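Long-range contact in thiamine-monophosphate kinase (Stenotrophomonas maltophilia, PDB 6XEP), which probably catalyses the ATP-dependent phosphorylation of thiamine monophosphate to thiamine diphosphate, the active form of vitamin B1: residues R200-L214 with R271-A283. Residues are numbered along the deposited sequence; the frame is centred on the assembly and turned at random.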
loop_
_atom_site.group_PDB
_atom_site.type_symbol
_atom_site.label_atom_id
_atom_site.label_comp_id
_atom_site.label_asym_id
_atom_site.label_seq_id
_atom_site.Cartn_x
_atom_site.Cartn_y
_atom_site.Cartn_z
ATOM N N ARG A 200 3.717 20.202 -15.585
ATOM C CA ARG A 200 4.738 19.864 -14.593
ATOM C C ARG A 200 4.131 19.653 -13.212
ATOM O O ARG A 200 4.614 18.809 -12.448
ATOM C CB ARG A 200 5.811 20.949 -14.549
ATOM C CG ARG A 200 6.664 20.999 -15.814
ATOM C CD ARG A 200 7.666 19.857 -15.850
ATOM N NE ARG A 200 8.819 20.107 -14.973
ATOM C CZ ARG A 200 9.608 19.151 -14.500
ATOM N NH1 ARG A 200 9.365 17.876 -14.811
ATOM N NH2 ARG A 200 10.643 19.467 -13.720
ATOM N N LEU A 201 3.075 20.401 -12.873
ATOM C CA LEU A 201 2.372 20.149 -11.622
ATOM C C LEU A 201 1.538 18.877 -11.721
ATOM O O LEU A 201 1.542 18.047 -10.803
ATOM C CB LEU A 201 1.475 21.343 -11.266
ATOM C CG LEU A 201 0.601 21.154 -10.013
ATOM C CD1 LEU A 201 1.442 20.863 -8.774
ATOM C CD2 LEU A 201 -0.307 22.353 -9.773
ATOM N N LEU A 202 0.790 18.724 -12.824
ATOM C CA LEU A 202 -0.176 17.630 -12.921
ATOM C C LEU A 202 0.490 16.307 -13.270
ATOM O O LEU A 202 0.074 15.253 -12.774
ATOM C CB LEU A 202 -1.240 17.953 -13.974
ATOM C CG LEU A 202 -2.092 19.184 -13.681
ATOM C CD1 LEU A 202 -3.089 19.330 -14.822
ATOM C CD2 LEU A 202 -2.802 19.034 -12.345
ATOM N N ARG A 203 1.508 16.329 -14.126
ATOM C CA ARG A 203 2.102 15.100 -14.651
ATOM C C ARG A 203 3.619 15.179 -14.560
ATOM O O ARG A 203 4.303 15.237 -15.593
ATOM C CB ARG A 203 1.688 14.862 -16.102
ATOM C CG ARG A 203 0.233 14.546 -16.331
ATOM C CD ARG A 203 0.009 14.246 -17.840
ATOM N NE ARG A 203 -1.361 14.587 -18.166
ATOM C CZ ARG A 203 -1.776 14.984 -19.350
ATOM N NH1 ARG A 203 -0.924 15.078 -20.365
ATOM N NH2 ARG A 203 -3.058 15.267 -19.521
ATOM N N PRO A 204 4.174 15.158 -13.355
ATOM C CA PRO A 204 5.641 15.165 -13.224
ATOM C C PRO A 204 6.233 13.913 -13.864
ATOM O O PRO A 204 5.588 12.867 -13.926
ATOM C CB PRO A 204 5.858 15.184 -11.705
ATOM C CG PRO A 204 4.643 14.511 -11.140
ATOM C CD PRO A 204 3.511 15.000 -12.048
ATOM N N THR A 205 7.492 14.018 -14.326
ATOM C CA THR A 205 8.135 12.889 -15.000
ATOM C C THR A 205 9.141 12.212 -14.069
ATOM O O THR A 205 10.208 12.801 -13.796
ATOM C CB THR A 205 8.830 13.358 -16.280
ATOM O OG1 THR A 205 7.877 14.038 -17.117
ATOM C CG2 THR A 205 9.383 12.156 -17.047
ATOM N N PRO A 206 8.883 10.998 -13.576
ATOM C CA PRO A 206 9.868 10.349 -12.700
ATOM C C PRO A 206 11.079 9.923 -13.508
ATOM O O PRO A 206 10.936 9.374 -14.595
ATOM C CB PRO A 206 9.111 9.143 -12.137
ATOM C CG PRO A 206 8.109 8.773 -13.241
ATOM C CD PRO A 206 7.701 10.137 -13.825
ATOM N N ARG A 207 12.276 10.196 -12.984
ATOM C CA ARG A 207 13.484 9.985 -13.778
ATOM C C ARG A 207 14.055 8.588 -13.528
ATOM O O ARG A 207 15.189 8.413 -13.073
ATOM C CB ARG A 207 14.508 11.078 -13.487
ATOM C CG ARG A 207 13.938 12.489 -13.601
ATOM C CD ARG A 207 13.427 12.790 -15.020
ATOM N NE ARG A 207 13.122 14.212 -15.128
ATOM C CZ ARG A 207 12.556 14.780 -16.181
ATOM N NH1 ARG A 207 12.229 14.032 -17.245
ATOM N NH2 ARG A 207 12.312 16.093 -16.154
ATOM N N VAL A 208 13.229 7.582 -13.845
ATOM C CA VAL A 208 13.603 6.191 -13.572
ATOM C C VAL A 208 14.837 5.792 -14.384
ATOM O O VAL A 208 15.776 5.178 -13.861
ATOM C CB VAL A 208 12.418 5.244 -13.850
ATOM C CG1 VAL A 208 12.833 3.803 -13.586
ATOM C CG2 VAL A 208 11.194 5.614 -12.975
ATOM N N THR A 209 14.846 6.110 -15.683
ATOM C CA THR A 209 15.991 5.719 -16.508
ATOM C C THR A 209 17.288 6.335 -15.986
ATOM O O THR A 209 18.320 5.656 -15.905
ATOM C CB THR A 209 15.757 6.116 -17.971
ATOM O OG1 THR A 209 14.527 5.538 -18.414
ATOM C CG2 THR A 209 16.879 5.587 -18.841
ATOM N N LEU A 210 17.252 7.607 -15.603
ATOM C CA LEU A 210 18.424 8.217 -14.981
ATOM C C LEU A 210 18.829 7.471 -13.716
ATOM O O LEU A 210 20.008 7.153 -13.516
ATOM C CB LEU A 210 18.148 9.680 -14.658
ATOM C CG LEU A 210 19.246 10.422 -13.887
ATOM C CD1 LEU A 210 20.519 10.538 -14.696
ATOM C CD2 LEU A 210 18.719 11.833 -13.561
ATOM N N GLY A 211 17.860 7.182 -12.848
ATOM C CA GLY A 211 18.179 6.501 -11.602
ATOM C C GLY A 211 18.890 5.184 -11.821
ATOM O O GLY A 211 19.821 4.839 -11.086
ATOM N N LEU A 212 18.503 4.462 -12.867
ATOM C CA LEU A 212 19.093 3.168 -13.187
ATOM C C LEU A 212 20.481 3.283 -13.778
ATOM O O LEU A 212 21.158 2.260 -13.919
ATOM C CB LEU A 212 18.207 2.412 -14.170
ATOM C CG LEU A 212 16.913 1.865 -13.579
ATOM C CD1 LEU A 212 16.107 1.264 -14.687
ATOM C CD2 LEU A 212 17.212 0.815 -12.503
ATOM N N ARG A 213 20.911 4.488 -14.142
ATOM C CA ARG A 213 22.256 4.662 -14.659
ATOM C C ARG A 213 23.197 5.338 -13.683
ATOM O O ARG A 213 24.416 5.200 -13.835
ATOM C CB ARG A 213 22.222 5.456 -15.964
ATOM C CG ARG A 213 21.564 4.638 -17.072
ATOM C CD ARG A 213 22.005 5.077 -18.435
ATOM N NE ARG A 213 20.996 4.714 -19.409
ATOM C CZ ARG A 213 20.999 5.110 -20.678
ATOM N NH1 ARG A 213 20.014 4.724 -21.480
ATOM N NH2 ARG A 213 21.973 5.890 -21.141
ATOM N N LEU A 214 22.658 5.997 -12.654
ATOM C CA LEU A 214 23.464 6.831 -11.762
ATOM C C LEU A 214 24.420 6.015 -10.901
ATOM O O LEU A 214 25.446 6.543 -10.458
ATOM C CB LEU A 214 22.552 7.666 -10.863
ATOM C CG LEU A 214 22.037 8.973 -11.463
ATOM C CD1 LEU A 214 21.123 9.714 -10.496
ATOM C CD2 LEU A 214 23.197 9.849 -11.867
ATOM N N ARG A 271 12.773 26.044 -3.286
ATOM C CA ARG A 271 11.921 25.516 -2.227
ATOM C C ARG A 271 10.575 24.987 -2.718
ATOM O O ARG A 271 9.741 24.596 -1.888
ATOM C CB ARG A 271 11.674 26.602 -1.167
ATOM C CG ARG A 271 12.927 26.997 -0.407
ATOM C CD ARG A 271 12.692 28.172 0.553
ATOM N NE ARG A 271 13.964 28.811 0.882
ATOM C CZ ARG A 271 14.501 29.794 0.167
ATOM N NH1 ARG A 271 13.860 30.268 -0.899
ATOM N NH2 ARG A 271 15.667 30.309 0.513
ATOM N N GLY A 272 10.345 24.950 -4.027
ATOM C CA GLY A 272 9.038 24.551 -4.535
ATOM C C GLY A 272 8.785 23.065 -4.350
ATOM O O GLY A 272 9.690 22.240 -4.466
ATOM N N GLY A 273 7.520 22.720 -4.074
ATOM C CA GLY A 273 7.170 21.321 -3.940
ATOM C C GLY A 273 6.999 20.622 -5.281
ATOM O O GLY A 273 6.782 21.253 -6.321
ATOM N N ASP A 274 7.145 19.291 -5.249
ATOM C CA ASP A 274 6.650 18.383 -6.297
ATOM C C ASP A 274 7.424 18.453 -7.609
ATOM O O ASP A 274 6.855 18.207 -8.676
ATOM C CB ASP A 274 5.168 18.626 -6.570
ATOM C CG ASP A 274 4.290 18.123 -5.448
ATOM O OD1 ASP A 274 4.819 17.771 -4.371
ATOM O OD2 ASP A 274 3.063 18.079 -5.653
ATOM N N ASP A 275 8.727 18.741 -7.582
ATOM C CA ASP A 275 9.475 18.679 -8.843
ATOM C C ASP A 275 9.585 17.248 -9.349
ATOM O O ASP A 275 9.434 16.992 -10.555
ATOM C CB ASP A 275 10.873 19.245 -8.668
ATOM C CG ASP A 275 10.878 20.724 -8.353
ATOM O OD1 ASP A 275 10.322 21.513 -9.153
ATOM O OD2 ASP A 275 11.481 21.092 -7.325
ATOM N N TYR A 276 9.838 16.310 -8.434
ATOM C CA TYR A 276 10.129 14.910 -8.749
ATOM C C TYR A 276 11.278 14.813 -9.756
ATOM O O TYR A 276 11.261 14.023 -10.699
ATOM C CB TYR A 276 8.847 14.170 -9.198
ATOM C CG TYR A 276 7.882 14.167 -8.028
ATOM C CD1 TYR A 276 8.164 13.412 -6.902
ATOM C CD2 TYR A 276 6.744 14.985 -8.007
ATOM C CE1 TYR A 276 7.319 13.415 -5.791
ATOM C CE2 TYR A 276 5.888 14.995 -6.895
ATOM C CZ TYR A 276 6.187 14.209 -5.793
ATOM O OH TYR A 276 5.385 14.201 -4.666
ATOM N N GLU A 277 12.312 15.617 -9.514
ATOM C CA GLU A 277 13.600 15.516 -10.182
ATOM C C GLU A 277 14.561 14.758 -9.276
ATOM O O GLU A 277 14.240 14.465 -8.130
ATOM C CB GLU A 277 14.135 16.915 -10.520
ATOM C CG GLU A 277 13.239 17.655 -11.511
ATOM C CD GLU A 277 13.296 17.082 -12.941
ATOM O OE1 GLU A 277 14.004 16.072 -13.199
ATOM O OE2 GLU A 277 12.634 17.661 -13.833
ATOM N N LEU A 278 15.735 14.406 -9.801
ATOM C CA LEU A 278 16.756 13.726 -9.006
ATOM C C LEU A 278 17.924 14.672 -8.776
ATOM O O LEU A 278 18.421 15.280 -9.725
ATOM C CB LEU A 278 17.268 12.461 -9.705
ATOM C CG LEU A 278 16.352 11.248 -9.763
ATOM C CD1 LEU A 278 17.137 10.042 -10.324
ATOM C CD2 LEU A 278 15.818 10.936 -8.376
ATOM N N CYS A 279 18.365 14.787 -7.529
ATOM C CA CYS A 279 19.569 15.546 -7.185
ATOM C C CYS A 279 20.627 14.552 -6.747
ATOM O O CYS A 279 20.338 13.652 -5.944
ATOM C CB CYS A 279 19.276 16.564 -6.075
ATOM S SG CYS A 279 20.720 17.467 -5.502
ATOM N N PHE A 280 21.842 14.672 -7.296
ATOM C CA PHE A 280 22.883 13.713 -6.940
ATOM C C PHE A 280 24.233 14.402 -6.845
ATOM O O PHE A 280 24.412 15.538 -7.289
ATOM C CB PHE A 280 22.940 12.526 -7.924
ATOM C CG PHE A 280 23.139 12.915 -9.359
ATOM C CD1 PHE A 280 22.067 13.327 -10.134
ATOM C CD2 PHE A 280 24.401 12.822 -9.948
ATOM C CE1 PHE A 280 22.233 13.661 -11.470
ATOM C CE2 PHE A 280 24.588 13.152 -11.289
ATOM C CZ PHE A 280 23.491 13.576 -12.055
ATOM N N THR A 281 25.184 13.705 -6.230
ATOM C CA THR A 281 26.551 14.184 -6.160
ATOM C C THR A 281 27.449 13.178 -6.869
ATOM O O THR A 281 27.139 11.977 -6.922
ATOM C CB THR A 281 27.012 14.411 -4.698
ATOM O OG1 THR A 281 27.483 13.185 -4.118
ATOM C CG2 THR A 281 25.882 14.997 -3.841
ATOM N N ALA A 282 28.534 13.692 -7.449
ATOM C CA ALA A 282 29.470 12.893 -8.226
ATOM C C ALA A 282 30.862 13.497 -8.115
ATOM O O ALA A 282 31.019 14.710 -7.948
ATOM C CB ALA A 282 29.068 12.814 -9.711
ATOM N N ALA A 283 31.874 12.641 -8.220
ATOM C CA ALA A 283 33.248 13.124 -8.260
ATOM C C ALA A 283 33.419 14.129 -9.395
ATOM O O ALA A 283 32.798 14.006 -10.453
ATOM C CB ALA A 283 34.215 11.948 -8.438
HETATM O O HOH W 1 4.326 17.649 -9.805
HETATM O O HOH W 2 7.577 18.698 -12.079
HETATM O O HOH W 3 9.756 15.506 -13.018
HETATM O O HOH W 4 12.321 11.536 -10.518
#
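Arg207, at the N-cap of helix 208-214, meets Glu277 where strand 277-282 begins. CB lies against Leu278, 4.2 Å from its CG; CG, set beside the backbone N, and CD then run past Glu277 OE1. NE donates to that oxygen and NH2 to Glu277 OE2, both bonds at 2.8 Å and nearly straight (168°), with each oxygen close to the guanidinium plane. This is a side-on, bidentate salt bridge on the syn side of the carboxylate. Thr205 CB lies over one face of the guanidinium, offset toward its rim, while the edge bearing NE and NH2 faces the carboxylate. Arg200 supplies the third bond: from its NH2 to the anti lone pair of Glu277 OE2 it is 2.7 Å long but more bent (142°), with the oxygen tilted out of the guanidinium plane. The side chain of Arg200 folds back at chi2 and chi3 to get there, and its NE pairs with Asp170. Ser165 OG is also hydrogen-bonded to Glu277 OE1.

Farther along, helix and strand run roughly parallel, axes 9.4 Å apart, and the chemistry turns apolar. Leu278 CD1 packs 4.0 Å from Leu210 CD2, while Leu214 CD2 sits over the centre of the Phe280 ring, 3.6 Å from the centroid and 9° off the normal, a clear CH-pi contact. Trp163 also meets this ring, with nearly parallel planes. Toward the other end, Pro204 lies alongside Tyr276, and waters link backbone atoms: one accepts from Arg207 N and donates to Tyr276 O.

The contact thus joins the end of helix 192-202, the following loop and helix 208-214 to strand 277-282 and the loop before it, which includes Asp274, a predicted substrate-binding residue, in the PurM-like C-terminal domain. Three arginine bonds and a serine hydroxyl around one buried carboxylate should fix its rotation and probably stabilise its negative charge.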